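Local coordinates for protein inositol-1-monophosphatase (Thermotoga maritima, PDB 2P3N) that hydrolyses phosphate esters with magnesium as cofactor, releasing phosphate from inositol 1-phosphate, fructose 1,6-bisphosphate and several other small substrates, at residues Asp2-Ser7 / Thr119-Glu124; His16-His21 / Ile85-Gly90; Val38-Ile41 / Gln46-Ile49; Glu52-Phe57 / Ile68-Asp73; Thr217-Lys222 / Lys244-Val249. All blocks are in the same frame, centred on the assembly; numbering follows the deposited sequence.

Contact 1: Asp2-Ser7 / Thr119-Glu124; sequences DRLDFS and TLYAEE
Leu4, on the first turn of helix 2-21, drives its isobutyl end against the side chain of Tyr121 on strand 118-123. The touching branch is CD1, with Leu4 CD1 3.7 Å from Tyr121 CD2 and 4.0 Å from Tyr121 CB, so that it sits where the ring joins its stem. The second methyl touches the same ring carbon, Leu4 CD2 lying 4.0 Å from Tyr121 CD2. CD1 comes to the ring obliquely, and the two side chains cross at about a right angle. Leu4 reaches this place because its CG stands anti to the backbone N (chi1 176°), which extends the branch from the helix toward the strand. Nearer the helix start, Glu123, its chain extended beyond CG, reaches toward the stem of Leu4, and Glu123 OE2 comes to 4.1 Å from Leu4 CB, a loose van der Waals approach of oxygen to aliphatic carbon. The other carboxylate oxygen, OE1, accepts a hydrogen bond from the backbone N of Met1, tying the chain start to the strand. On the helix itself, Ser7 OG donates to Arg3 O at 2.7 Å, 36° out of the carbonyl plane, while Ser7 N reaches the same oxygen from the opposite face; one carbonyl thus takes two donors. Further out, Tyr121 meets the ring of Phe129 nearly parallel and packs on Gly132 of the second subunit. The helix is therefore held to the strand by apolar packing, with no hydrogen bond across, while the carboxylate of Glu123 serves the N-terminus instead.

Contact 2: His16-His21 / Ile85-Gly90; sequences HLLMIH and INFVHG
Phe87, on the short helix 84-89, puts the far end of its ring against the last turns of helix 2-21 and has more surface covered here than either of its partners, Leu18 and His21. Its CG stands anti to the backbone N (chi1 178°), which directs the ring toward helix 2-21. The closest approach is to backbone: Leu18 O lies 3.2 Å from Phe87 CE1, at the ring edge and near its plane, and 3.5 Å from Phe87 CZ. A carbonyl oxygen at an aromatic rim meets the slightly positive C-H border, so the approach is probably mildly favourable. Leu18 adds an apolar touch through its stem, Leu18 CB to Phe87 CE1 at 3.9 Å. His21 C approaches the ring obliquely, 3.8 Å from Phe87 CZ, and His21 CB is 4.0 Å from Phe87 CZ as well, while the imidazole turns away and carries Ile20 CG2 over one face. Were Phe87 cut back to an alanine, the side-chain contact with Leu18 and His21 would probably be lost and a gap opened beside the Leu18 carbonyl. Phe94 meets the Phe87 ring edge-to-face. Gly90, with positive phi, ends the short helix. Both Leu18 and Phe87 also touch Ile81, a magnesium ligand, and helix 84-89 directly follows the metal-binding segment: the packing of this helix on helix 2-21 is consistent with a hydrophobic second shell next to the magnesium site of the inositol monophosphatase fold.

Contact 3: Val38-Ile41 / Gln46-Ile49; sequences VTEI and QRMI
Glu40 and Arg47 reach for each other along the outside of helix 40-56, seven residues apart and therefore about two turns along the same face. Their side chains slant across one another, and the planes of carboxylate and guanidinium are 37° apart, so the two flat groups are not matched side by side. A single pair of atoms carries the salt bridge: Arg47 NH2 donates to Glu40 OE1 at 3.4 Å, a weak hydrogen bond with an angle of 148° at the hydrogen. The oxygen lies at the guanidinium edge, near its plane, while Arg47 NH1 stays 4.1 Å from Glu40 OE1. Arg47 covers most of the distance with a chain extended from CG to NE. Glu40 instead bends at CG (chi2 64°), turning its carboxylate up the helix toward the arginine. Its other oxygen, OE2, makes a long, weak ion pair with Arg43, one turn nearer, so the acid has two positive neighbours and probably keeps its charge. The same helix start is fixed by Thr39 at the N-cap, whose OG1 accepts from Ile41 N at 3.2 Å. The ion pair lies on the surface, whereas the inward-facing side is largely apolar here: Ile41 packs on Leu18 and His21 of helix 2-21 and on Phe87 of helix 84-89, Ile49 packs on Val14 of helix 2-21, and Val38, just before the cap, pairs by backbone with Glu29 of the neighbouring short strand.

Contact 4: Glu52-Phe57 / Ile68-Asp73; sequences EIRKFF and IFEKGD
Arg54 leaves the last turns of helix 40-56 toward the loop 68-73 and meets it with its very end, at Ile68 and Glu70. From CB the chain sets off with CG anti to the carbonyl carbon, then bends sharply at CG (chi2 -88°) before running straight through CD to NE; it also packs on Ile62 of strand 61-64. Up to this point nothing of the loop is close. The whole contact falls to NH2. On one hand Arg54 NH2 lies 3.8 Å from Ile68 CG2 and 4.2 Å from Ile68 CD1, so the isoleucine borders the charged tip with two methyls. On the other, Arg54 NH2 donates to Glu70 OE2 at 3.2 Å, a salt bridge whose hydrogen bond is weak, bent to 131° at the hydrogen. The loop belongs to the connection between the parallel strands 61-64 and 74-79 at one margin of the large mixed sheet, and the ion pair ties it to the helix packed alongside. Arginine and glutamate approach from opposite directions, their flat ends turned 40° against each other, and OE2 meets the guanidinium obliquely. Glu70 extends beyond CG, and its stronger tie is through OE1, which accepts from the backbone N of Ile62 and, weakly, from Asn61; these bonds hold the carboxylate to the strand while OE2 faces the arginine. Ile68 also packs on Gln46 and Val50 of helix 40-56.

Contact 5: Thr217-Lys222 / Lys244-Val249; sequences TDFSGK and KVVNEV
Phe219 lays one face of its ring under Val246 of helix 239-253, whose CG1 methyl sits 3.4 Å from the ring centroid and only 7° off the ring normal. All six ring carbons are nearly equidistant from this methyl, the nearest being Phe219 CZ at 3.6 Å from Val246 CG1, which makes a well-centred CH-pi contact. The valine places it there by holding CG1 anti to its backbone N (chi1 178°). Beside this CH-pi contact, the side chain of Asn247 approaches the Phe219 carbonyl oxygen. Phe219 occupies the second position of a type I beta turn, closed by Gly221 N donating to Asp218 O at 3.2 Å. Asp218 also forms an Asx turn, its OD2 accepting from Ser220 N at 2.7 Å and met from above the carboxylate plane. With a serine at Phe219, the Val246 methyl would probably lose its aromatic platform, and a gap would be likely to open between turn and helix. Trp195, Ile232 and Val250 further enclose the ring. A turn leaving an edge strand, pinned by an aromatic residue to a covering helix, is one of the contacts by which helix 239-253 packs beside the five-stranded sheet of this alpha/beta fold.

Overall arrangement
Contacts 2 and 5 are buried and contact 1 partly so; all three rest on an aromatic ring meeting aliphatic or backbone atoms, without a clear hydrogen bond across. Contacts 3 and 4 lie at the surface, and each depends on one weak arginine-glutamate salt bridge. Helix 2-21 serves contact 1 at its start and contact 2 at its end; helix 40-56 carries contact 3 within its first half and contact 4 at its end. The two helices pack together: Phe6 meets Phe57, just past helix 40-56, and contacts 2 and 3 also touch. Contact 5 stands apart on the five-stranded sheet, its centre about 34 Å from that of contact 2, which borders the magnesium site.

Contact 1: Asp2-Ser7 / Thr119-Glu124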
# COMPACT_ATOMS: atom_id res chain seq x y z
N ASP A 2 9.99 10.07 22.58
CA ASP A 2 8.72 10.79 22.61
C ASP A 2 8.72 11.63 21.34
O ASP A 2 7.80 11.54 20.53
CB ASP A 2 8.68 11.69 23.86
CG ASP A 2 7.38 12.45 24.01
OD1 ASP A 2 6.31 11.80 23.93
OD2 ASP A 2 7.42 13.69 24.23
N ARG A 3 9.77 12.42 21.15
CA ARG A 3 9.89 13.28 19.99
C ARG A 3 9.87 12.53 18.67
O ARG A 3 9.13 12.89 17.75
CB ARG A 3 11.16 14.12 20.09
CG ARG A 3 11.10 15.19 21.19
CD ARG A 3 12.43 15.93 21.40
NE ARG A 3 12.30 16.95 22.44
CZ ARG A 3 12.03 18.23 22.22
NH1 ARG A 3 11.86 18.67 20.98
NH2 ARG A 3 11.88 19.06 23.24
N LEU A 4 10.67 11.47 18.56
CA LEU A 4 10.72 10.70 17.32
C LEU A 4 9.36 10.10 16.98
O LEU A 4 8.87 10.26 15.86
CB LEU A 4 11.75 9.57 17.43
CG LEU A 4 11.83 8.63 16.24
CD1 LEU A 4 12.48 9.34 15.04
CD2 LEU A 4 12.65 7.41 16.63
N ASP A 5 8.75 9.42 17.94
CA ASP A 5 7.45 8.77 17.76
C ASP A 5 6.36 9.78 17.39
O ASP A 5 5.49 9.51 16.54
CB ASP A 5 7.06 8.05 19.06
CG ASP A 5 5.91 7.08 18.87
OD1 ASP A 5 4.93 7.14 19.65
OD2 ASP A 5 6.00 6.26 17.94
N PHE A 6 6.41 10.94 18.04
CA PHE A 6 5.47 12.04 17.83
C PHE A 6 5.58 12.51 16.39
O PHE A 6 4.59 12.76 15.73
CB PHE A 6 5.85 13.18 18.79
CG PHE A 6 5.24 14.51 18.44
CD1 PHE A 6 3.98 14.86 18.90
CD2 PHE A 6 5.94 15.42 17.64
CE1 PHE A 6 3.42 16.12 18.59
CE2 PHE A 6 5.39 16.67 17.31
CZ PHE A 6 4.14 17.02 17.78
N SER A 7 6.82 12.64 15.93
CA SER A 7 7.12 13.10 14.59
C SER A 7 6.64 12.12 13.54
O SER A 7 6.06 12.51 12.52
CB SER A 7 8.63 13.31 14.46
OG SER A 7 9.09 14.26 15.42
N THR A 119 8.56 5.76 5.31
CA THR A 119 8.88 6.63 6.41
C THR A 119 10.30 6.32 6.86
O THR A 119 10.57 5.29 7.49
CB THR A 119 7.92 6.45 7.62
OG1 THR A 119 6.56 6.47 7.17
CG2 THR A 119 8.11 7.62 8.60
N LEU A 120 11.21 7.22 6.52
CA LEU A 120 12.61 7.09 6.86
C LEU A 120 12.88 8.05 8.02
O LEU A 120 12.46 9.20 7.99
CB LEU A 120 13.47 7.45 5.65
CG LEU A 120 13.10 6.55 4.46
CD1 LEU A 120 12.06 7.26 3.61
CD2 LEU A 120 14.33 6.24 3.62
N TYR A 121 13.55 7.57 9.06
CA TYR A 121 13.85 8.42 10.21
C TYR A 121 15.11 8.01 10.94
O TYR A 121 15.62 6.91 10.77
CB TYR A 121 12.68 8.41 11.20
CG TYR A 121 12.25 7.03 11.59
CD1 TYR A 121 11.40 6.29 10.77
CD2 TYR A 121 12.72 6.44 12.76
CE1 TYR A 121 11.04 4.98 11.10
CE2 TYR A 121 12.37 5.13 13.09
CZ TYR A 121 11.54 4.41 12.26
OH TYR A 121 11.21 3.13 12.59
N ALA A 122 15.61 8.92 11.77
CA ALA A 122 16.81 8.66 12.55
C ALA A 122 16.92 9.62 13.71
O ALA A 122 16.70 10.82 13.56
CB ALA A 122 18.05 8.78 11.66
N GLU A 123 17.24 9.09 14.88
CA GLU A 123 17.46 9.89 16.08
C GLU A 123 18.97 9.73 16.32
O GLU A 123 19.55 8.69 15.98
CB GLU A 123 16.62 9.34 17.24
CG GLU A 123 16.61 10.22 18.46
CD GLU A 123 15.51 9.83 19.43
OE1 GLU A 123 15.37 8.61 19.70
OE2 GLU A 123 14.78 10.72 19.91
N GLU A 124 19.61 10.74 16.89
CA GLU A 124 21.06 10.69 17.12
C GLU A 124 21.52 9.59 18.09
O GLU A 124 21.05 9.50 19.22
CB GLU A 124 21.55 12.06 17.60
CG GLU A 124 23.04 12.15 17.92
CD GLU A 124 23.44 13.54 18.39
OE1 GLU A 124 23.61 14.43 17.52
OE2 GLU A 124 23.56 13.75 19.62

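Contact 2: His16-His21 / Ile85-Gly90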
# COMPACT_ATOMS: atom_id res chain seq x y z
N HIS A 16 -1.80 12.03 4.95
CA HIS A 16 -3.10 11.70 4.38
C HIS A 16 -3.86 12.92 3.86
O HIS A 16 -4.63 12.81 2.91
CB HIS A 16 -3.95 10.98 5.43
CG HIS A 16 -3.44 9.62 5.76
ND1 HIS A 16 -3.41 8.59 4.84
CD2 HIS A 16 -2.92 9.12 6.91
CE1 HIS A 16 -2.88 7.52 5.40
NE2 HIS A 16 -2.58 7.81 6.66
N LEU A 17 -3.64 14.07 4.49
CA LEU A 17 -4.30 15.28 4.04
C LEU A 17 -3.73 15.63 2.69
O LEU A 17 -4.44 16.14 1.83
CB LEU A 17 -4.04 16.43 5.01
CG LEU A 17 -4.29 17.80 4.39
CD1 LEU A 17 -5.77 17.99 4.21
CD2 LEU A 17 -3.71 18.88 5.27
N LEU A 18 -2.44 15.37 2.50
CA LEU A 18 -1.78 15.67 1.24
C LEU A 18 -2.28 14.75 0.14
O LEU A 18 -2.36 15.15 -1.02
CB LEU A 18 -0.25 15.50 1.36
CG LEU A 18 0.52 16.49 2.24
CD1 LEU A 18 1.99 16.19 2.14
CD2 LEU A 18 0.26 17.90 1.78
N MET A 19 -2.62 13.52 0.51
CA MET A 19 -3.11 12.55 -0.46
C MET A 19 -4.46 12.96 -1.04
O MET A 19 -4.79 12.63 -2.17
CB MET A 19 -3.20 11.18 0.17
CG MET A 19 -1.85 10.54 0.41
SD MET A 19 -0.89 10.32 -1.10
CE MET A 19 -1.58 8.79 -1.68
N ILE A 20 -5.24 13.68 -0.24
CA ILE A 20 -6.53 14.16 -0.68
C ILE A 20 -6.35 15.04 -1.91
O ILE A 20 -7.10 14.94 -2.88
CB ILE A 20 -7.22 15.01 0.42
CG1 ILE A 20 -7.63 14.11 1.58
CG2 ILE A 20 -8.40 15.75 -0.17
CD1 ILE A 20 -8.43 14.80 2.65
N HIS A 21 -5.32 15.88 -1.87
CA HIS A 21 -5.06 16.84 -2.92
C HIS A 21 -3.96 16.52 -3.93
O HIS A 21 -3.72 17.29 -4.86
CB HIS A 21 -4.75 18.18 -2.26
CG HIS A 21 -5.80 18.61 -1.29
ND1 HIS A 21 -7.00 19.17 -1.68
CD2 HIS A 21 -5.87 18.51 0.06
CE1 HIS A 21 -7.76 19.38 -0.62
NE2 HIS A 21 -7.10 18.99 0.45
N ILE A 85 6.30 20.61 -6.74
CA ILE A 85 6.05 20.50 -8.18
C ILE A 85 5.51 19.11 -8.47
O ILE A 85 4.49 18.96 -9.14
CB ILE A 85 7.35 20.74 -8.98
CG1 ILE A 85 7.75 22.21 -8.87
CG2 ILE A 85 7.15 20.32 -10.44
CD1 ILE A 85 9.09 22.54 -9.49
N ASN A 86 6.21 18.10 -7.97
CA ASN A 86 5.78 16.72 -8.15
C ASN A 86 4.37 16.58 -7.61
O ASN A 86 3.47 16.09 -8.30
CB ASN A 86 6.70 15.79 -7.37
CG ASN A 86 7.94 15.41 -8.14
OD1 ASN A 86 8.83 14.75 -7.60
ND2 ASN A 86 8.01 15.83 -9.40
N PHE A 87 4.20 17.03 -6.37
CA PHE A 87 2.93 16.99 -5.67
C PHE A 87 1.79 17.52 -6.54
O PHE A 87 0.70 16.94 -6.60
CB PHE A 87 3.02 17.82 -4.38
CG PHE A 87 1.74 17.88 -3.62
CD1 PHE A 87 1.28 16.78 -2.90
CD2 PHE A 87 0.93 19.01 -3.70
CE1 PHE A 87 0.04 16.79 -2.28
CE2 PHE A 87 -0.32 19.04 -3.09
CZ PHE A 87 -0.76 17.93 -2.38
N VAL A 88 2.05 18.63 -7.22
CA VAL A 88 1.07 19.27 -8.10
C VAL A 88 0.79 18.48 -9.37
O VAL A 88 -0.36 18.38 -9.79
CB VAL A 88 1.54 20.71 -8.49
CG1 VAL A 88 0.75 21.23 -9.68
CG2 VAL A 88 1.35 21.64 -7.30
N HIS A 89 1.81 17.90 -9.97
CA HIS A 89 1.61 17.16 -11.21
C HIS A 89 1.12 15.75 -11.00
O HIS A 89 0.65 15.11 -11.94
CB HIS A 89 2.88 17.17 -12.05
CG HIS A 89 3.14 18.48 -12.72
ND1 HIS A 89 3.26 18.61 -14.09
CD2 HIS A 89 3.27 19.73 -12.21
CE1 HIS A 89 3.46 19.88 -14.39
NE2 HIS A 89 3.47 20.58 -13.27
N GLY A 90 1.22 15.27 -9.76
CA GLY A 90 0.74 13.93 -9.47
C GLY A 90 1.81 12.88 -9.36
O GLY A 90 1.49 11.69 -9.33

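Contact 3: Val38-Ile41 / Gln46-Ile49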
# COMPACT_ATOMS: atom_id res chain seq x y z
N VAL A 38 4.32 27.29 -4.59
CA VAL A 38 3.75 26.90 -3.32
C VAL A 38 2.24 26.84 -3.55
O VAL A 38 1.73 27.50 -4.48
CB VAL A 38 4.09 27.92 -2.19
CG1 VAL A 38 3.50 29.30 -2.53
CG2 VAL A 38 3.55 27.43 -0.85
N THR A 39 1.55 26.05 -2.73
CA THR A 39 0.10 25.94 -2.85
C THR A 39 -0.53 26.17 -1.49
O THR A 39 0.16 26.36 -0.49
CB THR A 39 -0.31 24.53 -3.38
OG1 THR A 39 -0.13 23.54 -2.35
CG2 THR A 39 0.52 24.16 -4.58
N GLU A 40 -1.86 26.17 -1.47
CA GLU A 40 -2.60 26.37 -0.23
C GLU A 40 -2.50 25.11 0.64
O GLU A 40 -2.72 25.17 1.86
CB GLU A 40 -4.07 26.67 -0.54
CG GLU A 40 -4.90 27.06 0.69
CD GLU A 40 -4.43 28.36 1.33
OE1 GLU A 40 -4.80 28.62 2.51
OE2 GLU A 40 -3.71 29.13 0.66
N ILE A 41 -2.16 23.98 0.03
CA ILE A 41 -2.03 22.74 0.79
C ILE A 41 -0.68 22.69 1.50
O ILE A 41 -0.54 22.03 2.54
CB ILE A 41 -2.22 21.49 -0.10
CG1 ILE A 41 -3.60 21.52 -0.74
CG2 ILE A 41 -2.17 20.24 0.75
CD1 ILE A 41 -3.83 22.69 -1.66
N GLN A 46 1.36 22.71 6.75
CA GLN A 46 2.26 23.33 7.70
C GLN A 46 1.54 23.75 8.96
O GLN A 46 2.10 23.66 10.06
CB GLN A 46 2.92 24.55 7.08
CG GLN A 46 4.09 25.04 7.90
CD GLN A 46 4.71 26.28 7.32
OE1 GLN A 46 4.35 27.40 7.69
NE2 GLN A 46 5.65 26.10 6.38
N ARG A 47 0.29 24.21 8.81
CA ARG A 47 -0.50 24.64 9.96
C ARG A 47 -0.77 23.42 10.81
O ARG A 47 -0.58 23.43 12.03
CB ARG A 47 -1.85 25.24 9.54
CG ARG A 47 -1.76 26.55 8.77
CD ARG A 47 -3.13 27.21 8.67
NE ARG A 47 -3.18 28.27 7.67
CZ ARG A 47 -3.26 28.06 6.36
NH1 ARG A 47 -3.30 26.82 5.88
NH2 ARG A 47 -3.30 29.09 5.52
N MET A 48 -1.22 22.36 10.15
CA MET A 48 -1.51 21.12 10.84
C MET A 48 -0.32 20.70 11.70
O MET A 48 -0.47 20.39 12.89
CB MET A 48 -1.87 20.04 9.82
CG MET A 48 -2.50 18.81 10.45
SD MET A 48 -3.51 17.80 9.33
CE MET A 48 -5.17 18.41 9.67
N ILE A 49 0.88 20.73 11.11
CA ILE A 49 2.09 20.33 11.82
C ILE A 49 2.48 21.32 12.93
O ILE A 49 2.58 20.94 14.10
CB ILE A 49 3.29 20.17 10.84
CG1 ILE A 49 3.01 19.07 9.82
CG2 ILE A 49 4.56 19.83 11.62
CD1 ILE A 49 4.06 18.98 8.70

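Contact 4: Glu52-Phe57 / Ile68-Asp73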
# COMPACT_ATOMS: atom_id res chain seq x y z
N GLU A 52 0.52 21.25 16.15
CA GLU A 52 0.74 20.15 17.08
C GLU A 52 2.03 20.32 17.85
O GLU A 52 2.12 19.96 19.03
CB GLU A 52 0.75 18.81 16.34
CG GLU A 52 -0.62 18.21 16.11
CD GLU A 52 -1.27 17.72 17.39
OE1 GLU A 52 -0.89 16.64 17.89
OE2 GLU A 52 -2.16 18.43 17.90
N ILE A 53 3.05 20.84 17.17
CA ILE A 53 4.31 21.07 17.83
C ILE A 53 4.09 22.16 18.87
O ILE A 53 4.41 21.98 20.05
CB ILE A 53 5.38 21.50 16.82
CG1 ILE A 53 5.70 20.33 15.88
CG2 ILE A 53 6.63 21.92 17.54
CD1 ILE A 53 6.76 20.64 14.86
N ARG A 54 3.51 23.28 18.44
CA ARG A 54 3.23 24.40 19.34
C ARG A 54 2.43 23.95 20.56
O ARG A 54 2.51 24.54 21.64
CB ARG A 54 2.46 25.50 18.60
CG ARG A 54 3.28 26.29 17.58
CD ARG A 54 4.00 27.49 18.22
NE ARG A 54 4.89 28.20 17.30
CZ ARG A 54 4.50 28.85 16.20
NH1 ARG A 54 3.22 28.87 15.85
NH2 ARG A 54 5.40 29.47 15.45
N LYS A 55 1.65 22.89 20.38
CA LYS A 55 0.82 22.37 21.44
C LYS A 55 1.58 21.53 22.45
O LYS A 55 1.39 21.69 23.66
CB LYS A 55 -0.31 21.55 20.83
CG LYS A 55 -1.18 20.83 21.82
CD LYS A 55 -2.31 20.12 21.09
CE LYS A 55 -3.23 19.36 22.03
NZ LYS A 55 -4.23 18.58 21.23
N PHE A 56 2.44 20.64 21.97
CA PHE A 56 3.20 19.76 22.86
C PHE A 56 4.59 20.26 23.21
O PHE A 56 5.22 19.77 24.14
CB PHE A 56 3.30 18.35 22.26
CG PHE A 56 1.99 17.62 22.22
CD1 PHE A 56 1.10 17.81 21.17
CD2 PHE A 56 1.61 16.80 23.28
CE1 PHE A 56 -0.15 17.18 21.17
CE2 PHE A 56 0.36 16.17 23.29
CZ PHE A 56 -0.52 16.37 22.24
N PHE A 57 5.06 21.25 22.46
CA PHE A 57 6.38 21.80 22.71
C PHE A 57 6.25 23.31 22.81
O PHE A 57 6.94 24.07 22.12
CB PHE A 57 7.32 21.36 21.59
CG PHE A 57 7.45 19.86 21.48
CD1 PHE A 57 8.42 19.17 22.20
CD2 PHE A 57 6.56 19.13 20.70
CE1 PHE A 57 8.50 17.78 22.15
CE2 PHE A 57 6.63 17.74 20.65
CZ PHE A 57 7.60 17.07 21.38
N ILE A 68 7.28 30.73 8.70
CA ILE A 68 7.90 30.74 10.03
C ILE A 68 9.41 30.54 10.01
O ILE A 68 9.90 29.45 9.71
CB ILE A 68 7.28 29.65 10.93
CG1 ILE A 68 5.76 29.63 10.74
CG2 ILE A 68 7.63 29.92 12.39
CD1 ILE A 68 5.07 28.47 11.41
N PHE A 69 10.16 31.59 10.35
CA PHE A 69 11.63 31.51 10.34
C PHE A 69 12.29 31.84 11.68
O PHE A 69 13.24 32.62 11.72
CB PHE A 69 12.20 32.43 9.27
CG PHE A 69 11.63 32.20 7.89
CD1 PHE A 69 11.51 30.92 7.37
CD2 PHE A 69 11.25 33.28 7.10
CE1 PHE A 69 11.01 30.71 6.09
CE2 PHE A 69 10.75 33.08 5.81
CZ PHE A 69 10.64 31.79 5.31
N GLU A 70 11.81 31.25 12.77
CA GLU A 70 12.36 31.52 14.08
C GLU A 70 13.78 30.97 14.31
O GLU A 70 14.39 30.35 13.43
CB GLU A 70 11.43 30.98 15.16
CG GLU A 70 9.98 31.36 14.94
CD GLU A 70 9.05 30.75 15.96
OE1 GLU A 70 9.39 29.68 16.51
OE2 GLU A 70 7.96 31.31 16.22
N LYS A 71 14.30 31.25 15.51
CA LYS A 71 15.62 30.83 15.95
C LYS A 71 15.52 30.36 17.40
O LYS A 71 14.74 30.89 18.19
CB LYS A 71 16.60 31.99 15.89
CG LYS A 71 16.81 32.55 14.50
CD LYS A 71 17.84 33.67 14.51
CE LYS A 71 17.99 34.31 13.14
NZ LYS A 71 19.00 35.41 13.18
N GLY A 72 16.32 29.36 17.74
CA GLY A 72 16.31 28.84 19.09
C GLY A 72 17.29 27.70 19.27
O GLY A 72 17.79 27.13 18.29
N ASP A 73 17.58 27.36 20.52
CA ASP A 73 18.50 26.27 20.82
C ASP A 73 17.71 24.98 20.80
O ASP A 73 18.24 23.90 20.98
CB ASP A 73 19.18 26.49 22.19
CG ASP A 73 18.21 26.99 23.26
OD1 ASP A 73 18.70 27.38 24.35
OD2 ASP A 73 16.98 26.99 23.02

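Contact 5: Thr217-Lys222 / Lys244-Val249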
# COMPACT_ATOMS: atom_id res chain seq x y z
N THR A 217 28.41 16.32 3.70
CA THR A 217 29.35 17.42 3.71
C THR A 217 29.00 18.51 2.71
O THR A 217 28.07 18.37 1.91
CB THR A 217 30.78 16.95 3.38
OG1 THR A 217 31.68 18.05 3.50
CG2 THR A 217 30.85 16.42 1.96
N ASP A 218 29.77 19.60 2.77
CA ASP A 218 29.59 20.71 1.85
C ASP A 218 30.48 20.39 0.64
O ASP A 218 31.09 19.33 0.59
CB ASP A 218 30.06 22.02 2.49
CG ASP A 218 31.56 22.19 2.44
OD1 ASP A 218 32.28 21.40 3.08
OD2 ASP A 218 32.01 23.13 1.74
N PHE A 219 30.56 21.30 -0.32
CA PHE A 219 31.36 21.05 -1.50
C PHE A 219 32.88 21.04 -1.26
O PHE A 219 33.64 20.55 -2.09
CB PHE A 219 31.01 22.08 -2.59
CG PHE A 219 29.69 21.82 -3.27
CD1 PHE A 219 29.19 22.72 -4.21
CD2 PHE A 219 28.95 20.68 -2.97
CE1 PHE A 219 27.97 22.48 -4.85
CE2 PHE A 219 27.73 20.43 -3.61
CZ PHE A 219 27.24 21.34 -4.55
N SER A 220 33.30 21.57 -0.12
CA SER A 220 34.72 21.61 0.19
C SER A 220 35.18 20.31 0.87
O SER A 220 36.36 20.15 1.19
CB SER A 220 35.04 22.81 1.09
OG SER A 220 34.44 22.68 2.37
N GLY A 221 34.23 19.40 1.08
CA GLY A 221 34.53 18.13 1.71
C GLY A 221 34.55 18.22 3.22
O GLY A 221 34.77 17.24 3.93
N LYS A 222 34.31 19.43 3.72
CA LYS A 222 34.30 19.68 5.15
C LYS A 222 32.90 19.39 5.69
O LYS A 222 31.93 20.01 5.27
CB LYS A 222 34.70 21.13 5.42
CG LYS A 222 36.12 21.48 4.96
CD LYS A 222 37.17 20.70 5.74
CE LYS A 222 38.56 21.28 5.54
NZ LYS A 222 39.54 20.70 6.51
N LYS A 244 35.21 15.96 -6.10
CA LYS A 244 35.94 16.48 -7.25
C LYS A 244 35.03 16.89 -8.40
O LYS A 244 35.01 18.05 -8.80
CB LYS A 244 36.94 15.44 -7.78
CG LYS A 244 37.96 16.02 -8.77
CD LYS A 244 38.26 15.08 -9.93
CE LYS A 244 37.14 15.08 -10.98
NZ LYS A 244 36.97 16.42 -11.61
N VAL A 245 34.29 15.93 -8.93
CA VAL A 245 33.39 16.19 -10.05
C VAL A 245 32.47 17.38 -9.83
O VAL A 245 32.15 18.11 -10.77
CB VAL A 245 32.52 14.96 -10.37
CG1 VAL A 245 31.69 15.23 -11.62
CG2 VAL A 245 33.39 13.73 -10.55
N VAL A 246 32.04 17.57 -8.59
CA VAL A 246 31.15 18.68 -8.26
C VAL A 246 31.85 20.03 -8.43
O VAL A 246 31.30 20.94 -9.04
CB VAL A 246 30.64 18.54 -6.83
CG1 VAL A 246 29.75 19.72 -6.48
CG2 VAL A 246 29.87 17.24 -6.69
N ASN A 247 33.06 20.14 -7.88
CA ASN A 247 33.85 21.37 -7.99
C ASN A 247 34.33 21.54 -9.43
O ASN A 247 34.59 22.65 -9.88
CB ASN A 247 35.05 21.31 -7.03
CG ASN A 247 34.64 21.48 -5.57
OD1 ASN A 247 35.19 20.82 -4.68
ND2 ASN A 247 33.68 22.36 -5.33
N GLU A 248 34.45 20.43 -10.14
CA GLU A 248 34.87 20.46 -11.53
C GLU A 248 33.77 21.21 -12.30
O GLU A 248 34.06 22.01 -13.19
CB GLU A 248 35.00 19.03 -12.05
CG GLU A 248 35.55 18.91 -13.46
CD GLU A 248 35.50 17.48 -13.98
OE1 GLU A 248 34.41 17.01 -14.37
OE2 GLU A 248 36.56 16.81 -13.98
N VAL A 249 32.52 20.93 -11.94
CA VAL A 249 31.35 21.55 -12.56
C VAL A 249 31.15 22.97 -12.05
O VAL A 249 30.76 23.87 -12.80
CB VAL A 249 30.05 20.76 -12.26
CG1 VAL A 249 28.87 21.38 -12.99
CG2 VAL A 249 30.22 19.31 -12.64